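ESSB (Staphylococcus aureus, PDB 4ANN) is an integral membrane component of the Ess type VII secretion system, probably required for secretion of EsxA and EsxB, present here as its cytoplasmic segment. Local coordinates at residues H35-Y38 and L39-Q42; T53-R56 and D57-Q60; V104-P107 and D108-F111; E138-T141 and R142-L146. All blocks are in the same frame, centred on the assembly; numbering follows the deposited sequence. Where two conformers were deposited one is given.

The four contacts are local and follow one another along the chain of this cytoplasmic segment. Interactions 1 and 2 lie in the part built round the antiparallel sheet of strands 21-25, 58-63 and 50-54. Their centres are about 13 Å apart, and they touch where Met37 packs on Phe59. Interactions 3 and 4 are about 11 Å apart between centres and meet where Leu105 packs against helix 136-151. Arg142 NH1 also probably bonds to Leu105 O. Interaction 3 leads into strand 110-112, the middle strand of a second antiparallel sheet. The centres of interactions 2 and 4 are about 33 Å apart, on opposite sides of the chain's centre. Interactions 1 and 2 thus belong to the first sheet's end of the segment, and 3 and 4 to the part round helix 136-151.

Interaction 1 (H35-Y38 and L39-Q42); sequences HLMY and LLEQ
Tyr38 and its neighbour Leu39 make the main side-chain contact. The leucine lies over one face of the phenol ring, displaced toward the rim. Leu39 CG is 4.1 Å from the ring centroid in a CH-pi contact, and Leu39 CD2 comes to 3.4 Å from Tyr38 CZ. Tyr38 CG sits between its backbone N and carbonyl carbon (chi1 84°), which brings the ring back over the chain and also places Leu39 N over a face. The other apolar contacts are looser. Leu36 CD2 and Leu39 CD1 are 4.2 Å apart, with the two side chains alongside each other. In one of its two conformers, Met37 SD lies beside Leu40 CD1 in the same way, and both residues pack onto Leu125.

Three backbone bonds link residues three apart. Leu39 N donates to Leu36 O, Leu40 N to Met37 O at 2.9 Å, and Glu41 N to Tyr38 O. This spacing is that of the 3-10 turn, which lies between strands 21-25 and 50-54. Beyond the turn, Glu41 OE1 accepts a bond from Leu52 N, and Leu39 O one from Tyr101 OH. The chemistry implies a turn held by its backbone, with buried Met37 and Leu40 facing the fold and Tyr38 covering Leu39 on the exposed side.

Interaction 2 (T53-R56 and D57-Q60); sequences TELR and DSFQ
Gln60 faces Thr53 and Leu55 across a beta hairpin. Its CB lies 3.5 Å from Thr53 OG1. Its CG comes next, 3.8 Å from Leu55 CD1. The chain is extended here (chi2 179°) and carries the amide across the leucine at about a right angle. Gln60 CD touches both leucine methyls. At the tip, Gln60 NE2 is 3.6 Å from Leu55 CD2 and bonds to Glu23 OE1 on the adjacent strand. Gln60 OE1 takes a 2.7 Å bond from a water that also binds Thr53 OG1.

Glu54 and Phe59 share the other face of the hairpin. Glu54 CG lies obliquely by the ring, 3.6 Å from Phe59 CE1, and Glu54 OE2 forms a salt bridge with Lys26. The ring also meets Phe34 edge-to-face.

The strands are antiparallel. Thr53 and Gln60 form a hydrogen-bonded pair, with Thr53 N to Gln60 O at 2.9 Å and almost straight (171°). Leu55 N bonds to Ser58 O, closer to the turn. Ser58 N, buried by the contact, has no partner in the model. The chemistry implies a turn tied to one ammonium group, Lys26 NZ, which donates to Leu55 O and Arg56 O and probably offsets the Glu54 charge.

Interaction 3 (V104-P107 and D108-F111); sequences VLAP and DELF
Glu109 folds back across Val104, and its aliphatic part does the touching. Glu109 CG is 3.9 Å from Val104 CG1, and the two side chains pass at a slant. Glu109 CB rests 3.3 Å from Val104 O. A bend at chi2 (-77°) turns the carboxylate back beside the valine, where Glu109 CD nears Val104 CB. Elsewhere the packing is light. Leu105 CD1 only just approaches Leu110 CD2.

Two backbone bonds close the bend. Glu109 N donates to Ala106 O at 3.0 Å. Leu110 N donates to Pro107 O at 3.5 Å, a weak bond. This is a type I beta turn with Pro107 and Asp108 at its corners. It leads from the loop after strand 101-102 into strand 110-112, the central strand of a small antiparallel sheet. Leu105, Pro107 and Leu110 pack on Leu146 of helix 136-151, while Phe157 meets Ala106 and Pro107.

Three waters bridge polar atoms of the two segments. One accepts from Val104 N and lies 2.8 Å from Glu109 OE1. A second donates to Val104 O at 2.7 Å and weakly to Glu109 O. A third donates to both Pro107 O and Leu110 O, and sits over a face of the Phe111 ring near its rim. The other carboxylate oxygen, Glu109 OE2, is bonded to Thr122 OG1.

Interaction 4 (E138-T141 and R142-L146); sequences EFLT and RYKAL
The backbone is regular alpha helix, with Arg142, Tyr143, Lys144 and Ala145 N donating to the carbonyl oxygens of Glu138, Phe139, Leu140 and Thr141, one turn earlier. In one of the two Glu138 conformers, the carboxylate forms a salt bridge with Arg142. There Arg142 NE donates to Glu138 OE2 at 3.0 Å and nearly straight (167°), and NH2 adds a weak bond to the same oxygen. The oxygen lies in the guanidinium plane, at its edge, but is approached from above the carboxylate plane. The two planes are 81° apart. In this conformer a water donates to Glu138 OE2 at 2.6 Å and accepts from Arg142 NH2 at 3.2 Å. Arg142 NH1 turns to Leu105 O.

These i to i+4 pairs lie on helix 136-151, which packs against helices 157-162 and 183-192. Ala145 meets Phe157 and Val161 of the former, and Tyr143 meets Leu183 and Leu186 of the latter. The rings of Phe139 and Tyr143 lie side by side at an oblique tilt, with Phe139 CE2 4.0 Å from Tyr143 CD2. Tyr143 OH bonds to Leu87 O. Lys144 is fully extended (chi4 179°), and its CE lies 3.8 Å from Leu140 CG. Its NZ continues to the carbonyl oxygens of Ile178 and Ala180.

Interaction 1 (H35-Y38 and L39-Q42)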
ATOM      1  N   HIS A  35     -18.788  -6.662  16.485  1.00 23.83           N
ATOM      2  CA  HIS A  35     -18.594  -8.081  16.251  1.00 27.42           C
ATOM      3  C   HIS A  35     -17.946  -8.322  14.909  1.00 29.82           C
ATOM      4  O   HIS A  35     -17.717  -9.436  14.466  1.00 43.59           O
ATOM      5  CB  HIS A  35     -19.909  -8.880  16.237  1.00 31.91           C
ATOM      6  CG  HIS A  35     -20.660  -8.582  14.970  1.00 31.91           C
ATOM      7  ND1 HIS A  35     -20.739  -9.397  13.886  1.00 33.80           N
ATOM      8  CD2 HIS A  35     -21.366  -7.462  14.663  1.00 29.93           C
ATOM      9  CE1 HIS A  35     -21.477  -8.808  12.970  1.00 32.71           C
ATOM     10  NE2 HIS A  35     -21.873  -7.628  13.398  1.00 30.36           N
ATOM     11  N   LEU A  36     -17.613  -7.255  14.196  1.00 23.70           N
ATOM     12  CA  LEU A  36     -16.849  -7.435  12.981  1.00 22.50           C
ATOM     13  C   LEU A  36     -15.387  -7.138  13.178  1.00 17.57           C
ATOM     14  O   LEU A  36     -14.601  -7.360  12.267  1.00 17.29           O
ATOM     15  CB  LEU A  36     -17.433  -6.520  11.902  1.00 23.66           C
ATOM     16  CG  LEU A  36     -18.870  -6.892  11.573  1.00 26.05           C
ATOM     17  CD1 LEU A  36     -19.501  -5.815  10.732  1.00 26.68           C
ATOM     18  CD2 LEU A  36     -18.902  -8.261  10.849  1.00 30.15           C
ATOM     19  N   MET A  37     -15.010  -6.598  14.365  0.70 18.23           N
ATOM     20  CA  MET A  37     -13.603  -6.163  14.508  0.70 15.74           C
ATOM     21  C   MET A  37     -12.642  -7.343  14.400  0.70 13.53           C
ATOM     22  O   MET A  37     -11.474  -7.182  14.038  0.70 13.30           O
ATOM     23  CB  MET A  37     -13.464  -5.360  15.793  0.70 17.60           C
ATOM     24  CG  MET A  37     -14.198  -4.029  15.797  0.70 20.26           C
ATOM     25  SD  MET A  37     -13.504  -2.722  14.748  0.70 21.96           S
ATOM     26  CE  MET A  37     -14.523  -2.881  13.312  0.70 23.66           C
ATOM     27  N   TYR A  38     -13.093  -8.553  14.694  1.00 14.32           N
ATOM     28  CA  TYR A  38     -12.258  -9.758  14.553  1.00 15.28           C
ATOM     29  C   TYR A  38     -11.751  -9.888  13.116  1.00 12.94           C
ATOM     30  O   TYR A  38     -10.722 -10.511  12.879  1.00 13.07           O
ATOM     31  CB  TYR A  38     -13.052 -11.014  14.978  1.00 19.39           C
ATOM     32  CG  TYR A  38     -13.920 -11.581  13.888  1.00 21.66           C
ATOM     33  CD1 TYR A  38     -15.184 -11.010  13.685  1.00 23.89           C
ATOM     34  CD2 TYR A  38     -13.525 -12.643  13.056  1.00 25.70           C
ATOM     35  CE1 TYR A  38     -16.049 -11.442  12.695  1.00 27.04           C
ATOM     36  CE2 TYR A  38     -14.373 -13.098  12.061  1.00 31.00           C
ATOM     37  CZ  TYR A  38     -15.604 -12.494  11.912  1.00 31.26           C
ATOM     38  OH  TYR A  38     -16.415 -12.988  10.923  1.00 40.08           O
ATOM     39  N   LEU A  39     -12.460  -9.326  12.121  1.00 12.66           N
ATOM     40  CA  LEU A  39     -11.972  -9.417  10.719  1.00 12.71           C
ATOM     41  C   LEU A  39     -10.642  -8.742  10.589  1.00 11.99           C
ATOM     42  O   LEU A  39      -9.867  -9.062   9.625  1.00 13.07           O
ATOM     43  CB  LEU A  39     -12.974  -8.810   9.762  1.00 14.68           C
ATOM     44  CG  LEU A  39     -14.301  -9.579   9.680  1.00 18.00           C
ATOM     45  CD1 LEU A  39     -15.306  -8.851   8.799  1.00 24.97           C
ATOM     46  CD2 LEU A  39     -14.122 -11.021   9.243  1.00 30.62           C
ATOM     47  N   LEU A  40     -10.305  -7.774  11.444  1.00 10.76           N
ATOM     48  CA  LEU A  40      -9.032  -7.073  11.315  1.00 10.54           C
ATOM     49  C   LEU A  40      -7.876  -7.957  11.731  1.00 10.08           C
ATOM     50  O   LEU A  40      -6.716  -7.583  11.435  1.00 12.59           O
ATOM     51  CB  LEU A  40      -9.072  -5.815  12.146  1.00 12.28           C
ATOM     52  CG  LEU A  40     -10.099  -4.781  11.734  1.00 13.59           C
ATOM     53  CD1 LEU A  40     -10.045  -3.524  12.613  1.00 21.12           C
ATOM     54  CD2 LEU A  40      -9.913  -4.383  10.264  1.00 16.99           C
ATOM     55  N   GLU A  41      -8.114  -9.093  12.374  1.00 10.58           N
ATOM     56  CA  GLU A  41      -7.048  -9.997  12.728  1.00 10.75           C
ATOM     57  C   GLU A  41      -7.158 -11.324  11.990  1.00 11.29           C
ATOM     58  O   GLU A  41      -6.338 -12.214  12.214  1.00 13.92           O
ATOM     59  CB  GLU A  41      -6.924 -10.226  14.250  1.00 12.71           C
ATOM     60  CG  GLU A  41      -8.113 -10.980  14.828  1.00 15.72           C
ATOM     61  CD  GLU A  41      -7.978 -11.325  16.281  1.00 18.94           C
ATOM     62  OE1 GLU A  41      -6.914 -11.153  16.911  1.00 18.50           O
ATOM     63  OE2 GLU A  41      -9.015 -11.827  16.827  1.00 27.73           O
ATOM     64  N   GLN A  42      -8.124 -11.507  11.090  1.00 12.87           N
ATOM     65  CA  GLN A  42      -8.235 -12.730  10.336  1.00 12.96           C
ATOM     66  C   GLN A  42      -7.128 -12.803   9.282  1.00 12.06           C
ATOM     67  O   GLN A  42      -6.873 -11.827   8.608  1.00 13.85           O
ATOM     68  CB  GLN A  42      -9.608 -12.769   9.649  1.00 16.09           C
ATOM     69  CG  GLN A  42      -9.938 -14.066   9.025  1.00 22.08           C
ATOM     70  CD  GLN A  42     -11.416 -14.232   8.639  1.00 24.06           C
ATOM     71  OE1 GLN A  42     -12.224 -14.697   9.463  1.00 41.05           O
ATOM     72  NE2 GLN A  42     -11.716 -13.831   7.426  1.00 31.53           N
TER

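Interaction 2 (T53-R56 and D57-Q60)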
ATOM      1  N   THR A  53      -6.705  -6.708  20.288  1.00  8.78           N
ATOM      2  CA  THR A  53      -6.998  -6.659  21.702  1.00  8.29           C
ATOM      3  C   THR A  53      -8.114  -5.651  21.906  1.00  7.87           C
ATOM      4  O   THR A  53      -8.303  -4.711  21.104  1.00  8.36           O
ATOM      5  CB  THR A  53      -5.772  -6.305  22.547  1.00  9.99           C
ATOM      6  OG1 THR A  53      -5.179  -5.147  21.978  1.00 10.94           O
ATOM      7  CG2 THR A  53      -4.790  -7.426  22.658  1.00 13.02           C
ATOM      8  N   GLU A  54      -8.865  -5.818  22.991  1.00  7.56           N
ATOM      9  CA  GLU A  54      -9.991  -4.966  23.306  1.00  7.29           C
ATOM     10  C   GLU A  54      -9.819  -4.404  24.698  1.00  7.01           C
ATOM     11  O   GLU A  54      -9.803  -5.166  25.684  1.00  7.22           O
ATOM     12  CB  GLU A  54     -11.321  -5.726  23.183  1.00  7.89           C
ATOM     13  CG  GLU A  54     -12.505  -4.780  23.414  1.00  8.55           C
ATOM     14  CD  GLU A  54     -13.855  -5.452  23.545  1.00  9.66           C
ATOM     15  OE1 GLU A  54     -13.969  -6.630  23.264  1.00 14.34           O
ATOM     16  OE2 GLU A  54     -14.800  -4.759  23.962  1.00 11.64           O
ATOM     17  N   LEU A  55      -9.637  -3.094  24.782  1.00  7.05           N
ATOM     18  CA  LEU A  55      -9.455  -2.339  25.998  1.00  7.15           C
ATOM     19  C   LEU A  55     -10.832  -1.855  26.471  1.00  6.83           C
ATOM     20  O   LEU A  55     -11.871  -2.185  25.898  1.00  7.82           O
ATOM     21  CB  LEU A  55      -8.466  -1.232  25.763  1.00  7.54           C
ATOM     22  CG  LEU A  55      -7.019  -1.611  25.496  1.00  8.35           C
ATOM     23  CD1 LEU A  55      -6.770  -2.261  24.168  1.00 10.07           C
ATOM     24  CD2 LEU A  55      -6.137  -0.364  25.610  1.00 10.38           C
ATOM     25  N   ARG A  56     -10.848  -1.021  27.537  1.00  7.59           N
ATOM     26  CA  ARG A  56     -12.138  -0.500  28.001  1.00  7.57           C
ATOM     27  C   ARG A  56     -12.854   0.300  26.917  1.00  7.77           C
ATOM     28  O   ARG A  56     -14.048   0.074  26.656  1.00  8.77           O
ATOM     29  CB  ARG A  56     -11.963   0.350  29.244  1.00  7.68           C
ATOM     30  CG  ARG A  56     -11.600  -0.433  30.480  1.00  8.47           C
ATOM     31  CD  ARG A  56     -11.131   0.468  31.628  1.00  9.17           C
ATOM     32  NE  ARG A  56      -9.867   1.069  31.368  1.00  9.91           N
ATOM     33  CZ  ARG A  56      -9.192   1.889  32.138  1.00 11.32           C
ATOM     34  NH1 ARG A  56      -9.756   2.256  33.281  1.00 12.71           N
ATOM     35  NH2 ARG A  56      -7.993   2.315  31.754  1.00 15.23           N
ATOM     36  N   ASP A  57     -12.104   1.245  26.315  1.00  7.91           N
ATOM     37  CA  ASP A  57     -12.719   2.240  25.426  1.00  8.42           C
ATOM     38  C   ASP A  57     -12.138   2.228  24.005  1.00  8.96           C
ATOM     39  O   ASP A  57     -12.438   3.115  23.207  1.00 10.13           O
ATOM     40  CB  ASP A  57     -12.657   3.626  26.037  1.00  9.08           C
ATOM     41  CG  ASP A  57     -13.524   3.808  27.250  1.00  8.87           C
ATOM     42  OD1 ASP A  57     -14.353   2.956  27.627  1.00  9.19           O
ATOM     43  OD2 ASP A  57     -13.333   4.914  27.884  1.00 11.09           O
ATOM     44  N   SER A  58     -11.308   1.226  23.658  1.00  9.03           N
ATOM     45  CA  SER A  58     -10.702   1.167  22.351  1.00  8.57           C
ATOM     46  C   SER A  58     -10.431  -0.300  22.013  1.00  8.28           C
ATOM     47  O   SER A  58     -10.430  -1.173  22.876  1.00  8.29           O
ATOM     48  CB  SER A  58      -9.422   1.977  22.253  1.00 10.26           C
ATOM     49  OG  SER A  58      -8.394   1.364  23.019  1.00 11.29           O
ATOM     50  N   PHE A  59     -10.134  -0.519  20.729  1.00  8.86           N
ATOM     51  CA  PHE A  59      -9.527  -1.692  20.228  1.00  8.63           C
ATOM     52  C   PHE A  59      -8.100  -1.354  19.846  1.00  8.77           C
ATOM     53  O   PHE A  59      -7.805  -0.215  19.383  1.00 10.56           O
ATOM     54  CB  PHE A  59     -10.229  -2.222  18.994  1.00  9.99           C
ATOM     55  CG  PHE A  59     -11.665  -2.659  19.198  1.00 12.00           C
ATOM     56  CD1 PHE A  59     -11.955  -3.930  19.658  1.00 14.65           C
ATOM     57  CD2 PHE A  59     -12.734  -1.808  18.967  1.00 15.25           C
ATOM     58  CE1 PHE A  59     -13.227  -4.383  19.882  1.00 18.88           C
ATOM     59  CE2 PHE A  59     -14.014  -2.235  19.187  1.00 19.03           C
ATOM     60  CZ  PHE A  59     -14.281  -3.507  19.644  1.00 21.71           C
ATOM     61  N   GLN A  60      -7.173  -2.287  20.019  1.00  8.58           N
ATOM     62  CA  GLN A  60      -5.805  -2.094  19.533  1.00  9.05           C
ATOM     63  C   GLN A  60      -5.455  -3.264  18.617  1.00  9.37           C
ATOM     64  O   GLN A  60      -5.880  -4.410  18.775  1.00 10.08           O
ATOM     65  CB  GLN A  60      -4.807  -1.925  20.682  1.00 10.87           C
ATOM     66  CG  GLN A  60      -4.912  -0.582  21.358  1.00 13.14           C
ATOM     67  CD  GLN A  60      -3.951  -0.359  22.519  1.00 14.14           C
ATOM     68  OE1 GLN A  60      -3.246  -1.261  22.892  1.00 18.46           O
ATOM     69  NE2 GLN A  60      -3.924   0.862  23.016  1.00 18.57           N
TER
HETATM   70  O   HOH W   1      -3.386  -6.030  19.804  1.00 15.39           O
HETATM   71  O   HOH W   2      -2.953  -3.932  23.105  1.00 15.82           O

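Interaction 3 (V104-P107 and D108-F111)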
ATOM      1  N   VAL A 104      -4.101   1.138   2.381  1.00  8.77           N
ATOM      2  CA  VAL A 104      -3.392   2.342   2.025  1.00  9.03           C
ATOM      3  C   VAL A 104      -2.171   1.950   1.200  1.00  7.58           C
ATOM      4  O   VAL A 104      -1.439   1.076   1.627  1.00  9.26           O
ATOM      5  CB  VAL A 104      -2.937   3.088   3.292  1.00 10.34           C
ATOM      6  CG1 VAL A 104      -2.076   4.280   2.952  1.00 12.03           C
ATOM      7  CG2 VAL A 104      -4.158   3.429   4.152  1.00 13.96           C
ATOM      8  N   LEU A 105      -1.936   2.605   0.082  1.00  7.29           N
ATOM      9  CA  LEU A 105      -0.754   2.355  -0.755  1.00  6.97           C
ATOM     10  C   LEU A 105       0.310   3.367  -0.404  1.00  6.74           C
ATOM     11  O   LEU A 105       0.185   4.574  -0.730  1.00  7.66           O
ATOM     12  CB  LEU A 105      -1.081   2.399  -2.225  1.00  7.36           C
ATOM     13  CG  LEU A 105       0.053   1.981  -3.131  1.00  7.61           C
ATOM     14  CD1 LEU A 105       0.416   0.524  -2.922  1.00  8.37           C
ATOM     15  CD2 LEU A 105      -0.283   2.239  -4.594  1.00  9.84           C
ATOM     16  N   ALA A 106       1.393   2.968   0.266  1.00  6.55           N
ATOM     17  CA  ALA A 106       2.462   3.862   0.690  1.00  6.30           C
ATOM     18  C   ALA A 106       3.656   3.049   1.125  1.00  6.12           C
ATOM     19  O   ALA A 106       3.499   1.861   1.478  1.00  6.61           O
ATOM     20  CB  ALA A 106       2.027   4.729   1.890  1.00  8.25           C
ATOM     21  N   PRO A 107       4.844   3.627   1.154  1.00  6.37           N
ATOM     22  CA  PRO A 107       6.056   2.838   1.523  1.00  6.36           C
ATOM     23  C   PRO A 107       5.939   2.129   2.850  1.00  6.42           C
ATOM     24  O   PRO A 107       6.323   0.955   2.957  1.00  8.06           O
ATOM     25  CB  PRO A 107       7.164   3.876   1.493  1.00  6.94           C
ATOM     26  CG  PRO A 107       6.703   4.889   0.466  1.00  7.50           C
ATOM     27  CD  PRO A 107       5.222   4.969   0.671  1.00  7.23           C
ATOM     28  N   ASP A 108       5.425   2.806   3.863  0.80  7.03           N
ATOM     29  CA  ASP A 108       5.361   2.214   5.203  0.80  8.24           C
ATOM     30  C   ASP A 108       4.179   1.280   5.373  0.80  7.56           C
ATOM     31  O   ASP A 108       3.975   0.708   6.454  0.80  9.92           O
ATOM     32  CB  ASP A 108       5.333   3.296   6.281  0.80 10.58           C
ATOM     33  CG  ASP A 108       4.161   4.233   6.229  0.80 13.08           C
ATOM     34  OD1 ASP A 108       3.391   4.296   5.263  0.80 17.17           O
ATOM     35  OD2 ASP A 108       4.043   5.011   7.207  0.80 27.41           O
ATOM     36  N   GLU A 109       3.365   1.101   4.346  1.00  6.57           N
ATOM     37  CA  GLU A 109       2.199   0.276   4.292  1.00  6.60           C
ATOM     38  C   GLU A 109       2.379  -0.948   3.391  1.00  6.61           C
ATOM     39  O   GLU A 109       1.443  -1.761   3.318  1.00  7.65           O
ATOM     40  CB  GLU A 109       0.991   1.117   3.838  1.00  7.11           C
ATOM     41  CG  GLU A 109       0.534   2.103   4.863  1.00  7.54           C
ATOM     42  CD  GLU A 109      -0.260   1.447   5.991  1.00  8.27           C
ATOM     43  OE1 GLU A 109      -0.646   0.279   5.837  1.00  8.64           O
ATOM     44  OE2 GLU A 109      -0.482   2.157   7.028  1.00 10.38           O
ATOM     45  N   LEU A 110       3.480  -1.050   2.704  1.00  6.53           N
ATOM     46  CA  LEU A 110       3.668  -2.014   1.655  1.00  6.44           C
ATOM     47  C   LEU A 110       4.876  -2.906   1.967  1.00  5.99           C
ATOM     48  O   LEU A 110       5.986  -2.432   2.203  1.00  6.54           O
ATOM     49  CB  LEU A 110       3.915  -1.290   0.322  1.00  6.13           C
ATOM     50  CG  LEU A 110       4.137  -2.187  -0.883  1.00  6.64           C
ATOM     51  CD1 LEU A 110       2.965  -3.102  -1.147  1.00  8.05           C
ATOM     52  CD2 LEU A 110       4.399  -1.307  -2.121  1.00  7.43           C
ATOM     53  N   PHE A 111       4.618  -4.196   1.890  1.00  6.07           N
ATOM     54  CA  PHE A 111       5.595  -5.249   2.083  1.00  6.19           C
ATOM     55  C   PHE A 111       5.462  -6.263   0.951  1.00  6.12           C
ATOM     56  O   PHE A 111       4.467  -6.246   0.218  1.00  7.00           O
ATOM     57  CB  PHE A 111       5.392  -5.972   3.429  1.00  7.59           C
ATOM     58  CG  PHE A 111       5.531  -5.047   4.623  1.00  7.31           C
ATOM     59  CD1 PHE A 111       4.503  -4.204   4.977  1.00  7.98           C
ATOM     60  CD2 PHE A 111       6.684  -5.024   5.353  1.00  8.51           C
ATOM     61  CE1 PHE A 111       4.611  -3.362   6.055  1.00 10.25           C
ATOM     62  CE2 PHE A 111       6.820  -4.174   6.438  1.00 10.18           C
ATOM     63  CZ  PHE A 111       5.778  -3.336   6.787  1.00 10.77           C
TER
HETATM   64  O   HOH W   3      -2.677  -0.639   4.097  1.00  9.26           O
HETATM   65  O   HOH W   4       0.477  -0.591   0.678  1.00 11.54           O
HETATM   66  O   HOH W   5       7.063  -1.112   4.561  1.00 11.81           O

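Interaction 4 (E138-T141 and R142-L146)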
ATOM      1  N   GLU A 138      -6.162   8.525  -7.291  0.57 11.76           N
ATOM      2  CA  GLU A 138      -5.175   8.649  -6.229  0.57 11.71           C
ATOM      3  C   GLU A 138      -4.382   7.370  -6.038  0.57 10.37           C
ATOM      4  O   GLU A 138      -3.204   7.395  -5.650  0.57 11.98           O
ATOM      5  CB  GLU A 138      -5.917   9.153  -4.970  0.57 12.87           C
ATOM      6  CG  GLU A 138      -5.050   8.881  -3.769  0.57 13.30           C
ATOM      7  CD  GLU A 138      -4.164   9.757  -2.957  0.57 17.20           C
ATOM      8  OE1 GLU A 138      -3.126  10.286  -3.344  0.57 24.26           O
ATOM      9  OE2 GLU A 138      -4.489   9.853  -1.750  0.57 22.45           O
ATOM     10  N   PHE A 139      -4.933   6.193  -6.334  1.00  9.87           N
ATOM     11  CA  PHE A 139      -4.168   4.952  -6.382  1.00  9.60           C
ATOM     12  C   PHE A 139      -3.075   5.058  -7.463  1.00  8.67           C
ATOM     13  O   PHE A 139      -1.900   4.692  -7.248  1.00  8.57           O
ATOM     14  CB  PHE A 139      -5.112   3.778  -6.697  1.00 10.72           C
ATOM     15  CG  PHE A 139      -4.362   2.445  -6.768  1.00 11.18           C
ATOM     16  CD1 PHE A 139      -4.039   1.742  -5.639  1.00 14.21           C
ATOM     17  CD2 PHE A 139      -3.935   1.923  -7.990  1.00 14.88           C
ATOM     18  CE1 PHE A 139      -3.373   0.531  -5.636  1.00 16.08           C
ATOM     19  CE2 PHE A 139      -3.259   0.718  -8.003  1.00 15.54           C
ATOM     20  CZ  PHE A 139      -2.898   0.052  -6.875  1.00 17.68           C
ATOM     21  N   LEU A 140      -3.419   5.588  -8.618  1.00  8.45           N
ATOM     22  CA  LEU A 140      -2.440   5.750  -9.695  1.00  8.02           C
ATOM     23  C   LEU A 140      -1.349   6.714  -9.296  1.00  8.13           C
ATOM     24  O   LEU A 140      -0.174   6.427  -9.572  1.00  8.01           O
ATOM     25  CB  LEU A 140      -3.151   6.190 -10.974  1.00  8.50           C
ATOM     26  CG  LEU A 140      -2.239   6.360 -12.162  1.00  8.87           C
ATOM     27  CD1 LEU A 140      -1.463   5.045 -12.452  1.00  9.88           C
ATOM     28  CD2 LEU A 140      -3.059   6.788 -13.386  1.00 11.72           C
ATOM     29  N   THR A 141      -1.674   7.855  -8.692  1.00  8.20           N
ATOM     30  CA  THR A 141      -0.630   8.784  -8.279  1.00  8.55           C
ATOM     31  C   THR A 141       0.320   8.110  -7.294  1.00  6.86           C
ATOM     32  O   THR A 141       1.539   8.278  -7.364  1.00  7.24           O
ATOM     33  CB  THR A 141      -1.291  10.017  -7.629  1.00  9.91           C
ATOM     34  OG1 THR A 141      -2.003  10.706  -8.649  1.00 15.89           O
ATOM     35  CG2 THR A 141      -0.271  10.961  -7.043  1.00 10.53           C
ATOM     36  N   ARG A 142      -0.243   7.403  -6.315  1.00  7.06           N
ATOM     37  CA  ARG A 142       0.594   6.715  -5.316  1.00  6.46           C
ATOM     38  C   ARG A 142       1.463   5.636  -5.961  1.00  6.41           C
ATOM     39  O   ARG A 142       2.650   5.477  -5.607  1.00  6.65           O
ATOM     40  CB  ARG A 142      -0.289   6.186  -4.205  1.00  6.64           C
ATOM     41  CG  ARG A 142      -0.866   7.260  -3.335  1.00  7.55           C
ATOM     42  CD  ARG A 142      -1.954   6.745  -2.383  1.00  9.02           C
ATOM     43  NE  ARG A 142      -2.273   7.795  -1.443  1.00 10.93           N
ATOM     44  CZ  ARG A 142      -1.676   7.996  -0.279  1.00 12.04           C
ATOM     45  NH1 ARG A 142      -0.765   7.163   0.249  1.00 10.83           N
ATOM     46  NH2 ARG A 142      -2.036   9.029   0.436  1.00 17.86           N
ATOM     47  N   TYR A 143       0.924   4.879  -6.911  1.00  6.24           N
ATOM     48  CA  TYR A 143       1.713   3.864  -7.616  1.00  6.13           C
ATOM     49  C   TYR A 143       2.867   4.507  -8.377  1.00  5.81           C
ATOM     50  O   TYR A 143       4.009   4.048  -8.320  1.00  5.91           O
ATOM     51  CB  TYR A 143       0.746   3.049  -8.489  1.00  7.03           C
ATOM     52  CG  TYR A 143       1.243   1.735  -8.987  1.00  7.22           C
ATOM     53  CD1 TYR A 143       2.518   1.205  -8.862  1.00  8.39           C
ATOM     54  CD2 TYR A 143       0.332   0.926  -9.639  1.00 14.16           C
ATOM     55  CE1 TYR A 143       2.857  -0.021  -9.385  1.00  8.35           C
ATOM     56  CE2 TYR A 143       0.663  -0.314 -10.165  1.00 15.42           C
ATOM     57  CZ  TYR A 143       1.934  -0.798 -10.000  1.00 10.51           C
ATOM     58  OH  TYR A 143       2.268  -2.041 -10.529  1.00 12.89           O
ATOM     59  N   LYS A 144       2.594   5.610  -9.076  1.00  6.02           N
ATOM     60  CA  LYS A 144       3.622   6.343  -9.758  1.00  6.26           C
ATOM     61  C   LYS A 144       4.724   6.781  -8.811  1.00  6.00           C
ATOM     62  O   LYS A 144       5.918   6.689  -9.118  1.00  5.99           O
ATOM     63  CB  LYS A 144       3.027   7.561 -10.475  1.00  6.67           C
ATOM     64  CG  LYS A 144       2.174   7.233 -11.675  1.00  6.93           C
ATOM     65  CD  LYS A 144       1.418   8.413 -12.224  1.00  7.49           C
ATOM     66  CE  LYS A 144       0.772   8.120 -13.547  1.00  8.20           C
ATOM     67  NZ  LYS A 144       0.009   9.313 -14.057  1.00  9.74           N
ATOM     68  N   ALA A 145       4.320   7.304  -7.652  1.00  5.81           N
ATOM     69  CA  ALA A 145       5.284   7.755  -6.670  1.00  5.99           C
ATOM     70  C   ALA A 145       6.157   6.601  -6.173  1.00  5.47           C
ATOM     71  O   ALA A 145       7.375   6.772  -6.000  1.00  6.11           O
ATOM     72  CB  ALA A 145       4.609   8.469  -5.529  1.00  5.94           C
ATOM     73  N   LEU A 146       5.582   5.438  -5.958  1.00  5.61           N
ATOM     74  CA  LEU A 146       6.369   4.268  -5.592  1.00  5.46           C
ATOM     75  C   LEU A 146       7.389   3.904  -6.669  1.00  5.61           C
ATOM     76  O   LEU A 146       8.537   3.572  -6.385  1.00  6.14           O
ATOM     77  CB  LEU A 146       5.481   3.047  -5.289  1.00  6.25           C
ATOM     78  CG  LEU A 146       4.613   3.145  -4.026  1.00  6.37           C
ATOM     79  CD1 LEU A 146       3.706   1.933  -3.945  1.00  7.85           C
ATOM     80  CD2 LEU A 146       5.415   3.248  -2.771  1.00  6.92           C
TER
HETATM   81  O   HOH W   6      -2.821  11.770  -1.089  1.00 38.01           O